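Local coordinates for Sts-2 protein (Mus musculus, PDB 3D4I) that interferes with CBL-mediated down-regulation of receptor tyrosine kinases and has acid-dependent phosphatase activity in its 2H-phosphatase domain, at residues Glu170-Asp173 and Gln174-Glu177; Gly222-Ala225 and Gln226-Lys230. One frame throughout, in Å; residues are numbered along the deposited sequence.

Contact 1: residues Glu170-Asp173 and Gln174-Glu177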
ATOM      1  N   GLU A 170       8.689  31.016 -13.996  1.00 25.84           N
ATOM      2  CA  GLU A 170       7.372  31.066 -14.634  1.00 24.36           C
ATOM      3  C   GLU A 170       6.318  31.496 -13.621  1.00 23.68           C
ATOM      4  O   GLU A 170       6.284  31.007 -12.492  1.00 23.54           O
ATOM      5  CB  GLU A 170       6.974  29.763 -15.354  1.00 25.21           C
ATOM      6  CG  GLU A 170       6.990  28.530 -14.483  1.00 24.27           C
ATOM      7  CD  GLU A 170       6.244  27.329 -15.067  1.00 23.77           C
ATOM      8  OE1 GLU A 170       5.930  27.274 -16.282  1.00 22.54           O
ATOM      9  OE2 GLU A 170       6.010  26.406 -14.276  1.00 20.24           O
ATOM     10  N   SER A 171       5.495  32.451 -14.028  1.00 23.12           N
ATOM     11  CA  SER A 171       4.388  32.927 -13.216  1.00 23.46           C
ATOM     12  C   SER A 171       3.259  31.919 -13.290  1.00 23.57           C
ATOM     13  O   SER A 171       3.302  30.988 -14.100  1.00 23.36           O
ATOM     14  CB  SER A 171       3.889  34.262 -13.746  1.00 23.78           C
ATOM     15  OG  SER A 171       3.369  34.099 -15.062  1.00 22.70           O
ATOM     16  N   TYR A 172       2.238  32.119 -12.460  1.00 24.03           N
ATOM     17  CA  TYR A 172       1.030  31.297 -12.526  1.00 23.99           C
ATOM     18  C   TYR A 172       0.396  31.370 -13.911  1.00 24.23           C
ATOM     19  O   TYR A 172       0.065  30.333 -14.493  1.00 23.47           O
ATOM     20  CB  TYR A 172       0.027  31.676 -11.429  1.00 23.50           C
ATOM     21  CG  TYR A 172      -1.297  30.954 -11.529  1.00 23.17           C
ATOM     22  CD1 TYR A 172      -1.402  29.594 -11.220  1.00 23.11           C
ATOM     23  CD2 TYR A 172      -2.450  31.629 -11.934  1.00 22.67           C
ATOM     24  CE1 TYR A 172      -2.628  28.925 -11.320  1.00 22.67           C
ATOM     25  CE2 TYR A 172      -3.680  30.960 -12.042  1.00 23.26           C
ATOM     26  CZ  TYR A 172      -3.760  29.625 -11.732  1.00 22.05           C
ATOM     27  OH  TYR A 172      -4.974  28.987 -11.829  1.00 22.49           O
ATOM     28  N   ASP A 173       0.243  32.587 -14.436  1.00 24.52           N
ATOM     29  CA  ASP A 173      -0.303  32.789 -15.790  1.00 25.26           C
ATOM     30  C   ASP A 173       0.474  32.028 -16.874  1.00 24.51           C
ATOM     31  O   ASP A 173      -0.122  31.419 -17.776  1.00 24.85           O
ATOM     32  CB  ASP A 173      -0.414  34.285 -16.152  1.00 25.43           C
ATOM     33  CG  ASP A 173      -1.506  35.010 -15.362  1.00 28.16           C
ATOM     34  OD1 ASP A 173      -2.468  34.370 -14.873  1.00 31.58           O
ATOM     35  OD2 ASP A 173      -1.404  36.249 -15.224  1.00 31.53           O
ATOM     36  N   GLN A 174       1.798  32.069 -16.781  1.00 24.14           N
ATOM     37  CA  GLN A 174       2.662  31.346 -17.718  1.00 23.45           C
ATOM     38  C   GLN A 174       2.534  29.842 -17.565  1.00 22.93           C
ATOM     39  O   GLN A 174       2.469  29.104 -18.584  1.00 21.57           O
ATOM     40  CB  GLN A 174       4.108  31.773 -17.542  1.00 23.80           C
ATOM     41  CG  GLN A 174       4.363  33.139 -18.167  1.00 25.21           C
ATOM     42  CD  GLN A 174       5.708  33.712 -17.824  1.00 27.90           C
ATOM     43  OE1 GLN A 174       6.280  33.401 -16.787  1.00 27.66           O
ATOM     44  NE2 GLN A 174       6.222  34.578 -18.700  1.00 29.55           N
ATOM     45  N   TYR A 175       2.504  29.397 -16.299  1.00 22.11           N
ATOM     46  CA  TYR A 175       2.263  27.978 -15.969  1.00 21.65           C
ATOM     47  C   TYR A 175       0.958  27.451 -16.582  1.00 21.73           C
ATOM     48  O   TYR A 175       0.961  26.426 -17.268  1.00 21.84           O
ATOM     49  CB  TYR A 175       2.262  27.757 -14.441  1.00 21.07           C
ATOM     50  CG  TYR A 175       1.665  26.416 -14.051  1.00 20.50           C
ATOM     51  CD1 TYR A 175       2.357  25.239 -14.284  1.00 18.73           C
ATOM     52  CD2 TYR A 175       0.389  26.336 -13.480  1.00 19.32           C
ATOM     53  CE1 TYR A 175       1.810  24.009 -13.951  1.00 20.24           C
ATOM     54  CE2 TYR A 175      -0.175  25.109 -13.153  1.00 19.39           C
ATOM     55  CZ  TYR A 175       0.547  23.950 -13.382  1.00 20.00           C
ATOM     56  OH  TYR A 175       0.008  22.719 -13.086  1.00 20.73           O
ATOM     57  N   VAL A 176      -0.161  28.119 -16.300  1.00 21.89           N
ATOM     58  CA  VAL A 176      -1.459  27.642 -16.816  1.00 22.33           C
ATOM     59  C   VAL A 176      -1.497  27.648 -18.353  1.00 22.51           C
ATOM     60  O   VAL A 176      -2.101  26.762 -18.978  1.00 22.44           O
ATOM     61  CB  VAL A 176      -2.697  28.382 -16.190  1.00 22.57           C
ATOM     62  CG1 VAL A 176      -2.758  28.115 -14.681  1.00 21.71           C
ATOM     63  CG2 VAL A 176      -2.674  29.873 -16.469  1.00 22.31           C
ATOM     64  N   GLU A 177      -0.819  28.630 -18.942  1.00 22.84           N
ATOM     65  CA  GLU A 177      -0.716  28.731 -20.400  1.00 23.17           C
ATOM     66  C   GLU A 177       0.065  27.567 -20.989  1.00 22.09           C
ATOM     67  O   GLU A 177      -0.414  26.957 -21.926  1.00 22.04           O
ATOM     68  CB  GLU A 177      -0.133  30.085 -20.845  1.00 23.32           C
ATOM     69  CG  GLU A 177      -0.033  30.257 -22.384  1.00 27.66           C
ATOM     70  CD  GLU A 177      -1.362  30.102 -23.124  1.00 31.83           C
ATOM     71  OE1 GLU A 177      -2.454  30.084 -22.490  1.00 32.96           O
ATOM     72  OE2 GLU A 177      -1.309  29.993 -24.366  1.00 35.68           O
TER

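Contact 2: residues Gly222-Ala225 and Gln226-Lys230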
ATOM      1  N   GLY A 222      -4.913  31.679  -5.900  1.00 26.37           N
ATOM      2  CA  GLY A 222      -5.152  31.299  -4.496  1.00 25.52           C
ATOM      3  C   GLY A 222      -6.157  30.173  -4.377  1.00 24.74           C
ATOM      4  O   GLY A 222      -5.990  29.252  -3.587  1.00 24.65           O
ATOM      5  N   ASP A 223      -7.203  30.268  -5.191  1.00 24.40           N
ATOM      6  CA  ASP A 223      -8.223  29.249  -5.342  1.00 23.81           C
ATOM      7  C   ASP A 223      -7.624  27.940  -5.866  1.00 22.92           C
ATOM      8  O   ASP A 223      -7.945  26.855  -5.370  1.00 22.63           O
ATOM      9  CB  ASP A 223      -9.294  29.800  -6.297  1.00 24.82           C
ATOM     10  CG  ASP A 223     -10.256  30.745  -5.606  0.50 25.33           C
ATOM     11  OD1 ASP A 223     -10.522  30.554  -4.396  0.50 26.77           O
ATOM     12  OD2 ASP A 223     -10.748  31.677  -6.273  0.50 25.69           O
ATOM     13  N   PHE A 224      -6.749  28.053  -6.862  1.00 21.60           N
ATOM     14  CA  PHE A 224      -6.036  26.890  -7.439  1.00 20.80           C
ATOM     15  C   PHE A 224      -5.176  26.217  -6.343  1.00 20.42           C
ATOM     16  O   PHE A 224      -5.292  25.022  -6.104  1.00 20.38           O
ATOM     17  CB  PHE A 224      -5.225  27.377  -8.639  1.00 20.27           C
ATOM     18  CG  PHE A 224      -4.140  26.438  -9.119  1.00 20.67           C
ATOM     19  CD1 PHE A 224      -4.440  25.364  -9.952  1.00 23.44           C
ATOM     20  CD2 PHE A 224      -2.801  26.698  -8.817  1.00 21.23           C
ATOM     21  CE1 PHE A 224      -3.416  24.511 -10.418  1.00 23.33           C
ATOM     22  CE2 PHE A 224      -1.773  25.856  -9.290  1.00 20.79           C
ATOM     23  CZ  PHE A 224      -2.096  24.769 -10.089  1.00 21.89           C
ATOM     24  N   ALA A 225      -4.376  27.008  -5.635  1.00 20.11           N
ATOM     25  CA  ALA A 225      -3.475  26.463  -4.610  1.00 21.11           C
ATOM     26  C   ALA A 225      -4.221  25.720  -3.485  1.00 21.79           C
ATOM     27  O   ALA A 225      -3.801  24.641  -3.028  1.00 20.59           O
ATOM     28  CB  ALA A 225      -2.571  27.581  -4.064  1.00 20.53           C
ATOM     29  N   GLN A 226      -5.346  26.284  -3.060  1.00 23.26           N
ATOM     30  CA  GLN A 226      -6.213  25.666  -2.040  1.00 25.46           C
ATOM     31  C   GLN A 226      -6.787  24.344  -2.544  1.00 26.57           C
ATOM     32  O   GLN A 226      -6.807  23.342  -1.815  1.00 26.24           O
ATOM     33  CB  GLN A 226      -7.332  26.638  -1.608  1.00 26.12           C
ATOM     34  CG  GLN A 226      -6.835  27.786  -0.730  1.00 26.94           C
ATOM     35  CD  GLN A 226      -7.778  28.979  -0.651  1.00 27.93           C
ATOM     36  OE1 GLN A 226      -7.339  30.105  -0.431  1.00 31.02           O
ATOM     37  NE2 GLN A 226      -9.077  28.740  -0.831  1.00 30.71           N
ATOM     38  N   LEU A 227      -7.174  24.324  -3.823  1.00 27.50           N
ATOM     39  CA  LEU A 227      -7.793  23.162  -4.447  1.00 28.57           C
ATOM     40  C   LEU A 227      -6.831  21.995  -4.570  1.00 28.87           C
ATOM     41  O   LEU A 227      -7.194  20.855  -4.284  1.00 28.90           O
ATOM     42  CB  LEU A 227      -8.294  23.542  -5.854  1.00 29.25           C
ATOM     43  CG  LEU A 227      -9.571  22.967  -6.471  1.00 32.22           C
ATOM     44  CD1 LEU A 227     -10.709  23.962  -6.312  1.00 34.98           C
ATOM     45  CD2 LEU A 227      -9.345  22.695  -7.966  1.00 32.89           C
ATOM     46  N   VAL A 228      -5.604  22.273  -5.004  1.00 29.31           N
ATOM     47  CA  VAL A 228      -4.670  21.210  -5.354  1.00 30.31           C
ATOM     48  C   VAL A 228      -3.930  20.616  -4.142  1.00 31.63           C
ATOM     49  O   VAL A 228      -3.526  19.450  -4.140  1.00 31.82           O
ATOM     50  CB  VAL A 228      -3.772  21.579  -6.597  1.00 30.76           C
ATOM     51  CG1 VAL A 228      -4.677  21.835  -7.808  1.00 30.40           C
ATOM     52  CG2 VAL A 228      -2.862  22.775  -6.338  1.00 28.97           C
ATOM     53  N   ARG A 229      -3.852  21.405  -3.078  1.00 32.13           N
ATOM     54  CA  ARG A 229      -3.455  20.919  -1.760  1.00 33.21           C
ATOM     55  C   ARG A 229      -4.206  19.635  -1.371  1.00 32.73           C
ATOM     56  O   ARG A 229      -3.633  18.732  -0.754  1.00 34.27           O
ATOM     57  CB  ARG A 229      -3.742  22.040  -0.754  1.00 33.23           C
ATOM     58  CG  ARG A 229      -3.371  21.754   0.671  1.00 35.70           C
ATOM     59  CD  ARG A 229      -3.769  22.935   1.530  1.00 36.53           C
ATOM     60  NE  ARG A 229      -4.974  22.701   2.315  1.00 38.08           N
ATOM     61  CZ  ARG A 229      -5.055  21.810   3.303  1.00 40.06           C
ATOM     62  NH1 ARG A 229      -4.015  21.032   3.600  1.00 40.52           N
ATOM     63  NH2 ARG A 229      -6.186  21.686   3.986  1.00 42.15           N
ATOM     64  N   LYS A 230      -5.477  19.554  -1.762  1.00 32.36           N
ATOM     65  CA  LYS A 230      -6.410  18.513  -1.312  1.00 31.67           C
ATOM     66  C   LYS A 230      -6.381  17.138  -2.023  1.00 30.65           C
ATOM     67  O   LYS A 230      -7.025  16.177  -1.578  1.00 31.10           O
ATOM     68  CB  LYS A 230      -7.836  19.073  -1.357  1.00 32.59           C
ATOM     69  CG  LYS A 230      -8.033  20.294  -0.443  1.00 35.08           C
ATOM     70  CD  LYS A 230      -9.476  20.454   0.002  1.00 37.88           C
ATOM     71  CE  LYS A 230      -9.557  21.366   1.230  1.00 39.48           C
ATOM     72  NZ  LYS A 230     -10.972  21.740   1.589  1.00 42.70           N
TER

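Contact 1: residues Glu170-Asp173 and Gln174-Glu177
Ser171 and Gln174 clasp each other in a capping box at the start of helix 172-187, in the histidine phosphatase domain of Sts-2. Ser171 is the N-cap: its OG accepts from Gln174 N at 3.1 Å. The hydroxyl can do this because OG stands between the backbone N and the carbonyl carbon (chi1 64°), which sets it within bonding distance of Gln174 N. Gln174 answers with a side chain extended beyond CG that runs back alongside the serine, bringing OE1 3.0 Å from Ser171 N. That N-H points almost straight at the oxygen (167°), though the donor lies somewhat out of the carboxamide plane. The two reciprocal bonds thus engage two backbone N-H groups at the helix start and fix the far end of the glutamine.

On another side of the turn, Tyr172 and Val176 meet hydrophobically. Val176 CG1 comes over one face of the Tyr172 ring in a CH-pi contact, 3.8 Å from the centroid and displaced toward the rim at the CE1-CZ bond, 3.5 Å from both Tyr172 CE1 and Tyr172 CZ. The loop at Pro218 touches both side chains, and Tyr172 OH bonds Arg219 O.

The Glu170 carboxylate lies across the start of the Tyr175 side chain, its plane 83° from the ring, with Glu170 OE2 3.8 Å from Tyr175 CD1. OE2 takes a hydrogen bond from Met129 N and a salt bridge from Arg178, while Tyr175 stacks on Trp128 and bonds Ser208 through OH. Tyr172 O accepts from Val176 N at 2.9 Å and also sits at the edge of the Tyr175 ring, near its plane, 4.1 Å from Tyr175 CD2.

Contact 2: residues Gly222-Ala225 and Gln226-Lys230
Phe224 and Val228 stand one turn apart on helix 221-229, a short alpha-helix of the histidine phosphatase fold, and they form the buried side of this stretch. Four successive i to i+4 backbone bonds hold the turn, with Gln226 N, Leu227 N, Val228 N and Arg229 N given to the carbonyls of Gly222, Asp223, Phe224 and Ala225. Of these, the bond from Val228 N to Phe224 O is 3.0 Å long.

The apolar contact is made by both methyls of the valine. Val228 CG2 sits over the middle of the Phe224 ring, 4.3 Å above its plane, while Val228 CG1 comes 3.9 Å from Phe224 CE1 at the rim. Phe224 has CG trans to its backbone N (chi1 163°), which takes the ring off the helix, where it packs on Ser204 and Asp207. An alanine in place of Val228 would remove both methyls, and this would probably open a gap over the ring face and give the phenyl group more freedom to shift. Leu227, the residue just before Val228, packs on Asp207 and Arg219 and on Trp271 of the second subunit, so this flank of the helix takes part in the dimer.

The exposed side carries polar residues. Gln226, extended beyond CG, runs back past the Gly222 carbonyl. Its methylene CG rests 3.3 Å from Gly222 O, the same oxygen that accepts from Gln226 N at 3.1 Å. Further along, Arg229 CB lies 3.5 Å from Ala225 O.

Both contacts are local turns of helix, in series along the chain with centres about 15 Å apart, and each is partly buried. They differ in place: contact 1 opens helix 172-187 and adds a capping box, using the amides of Ser171 and Gln174, to its main-chain bonds, whereas contact 2 runs along helix 221-229 and combines the main-chain ladder with apolar packing. Their inner faces meet directly. The rings of Tyr172 and Phe224 come together at about 50°, with Tyr172 CE1 3.4 Å from Phe224 CD2, and Tyr175 joins through CE2, so the two helices share an aromatic cluster. Charged and amide groups line the outer sides; of the two, contact 2 reaches the second subunit.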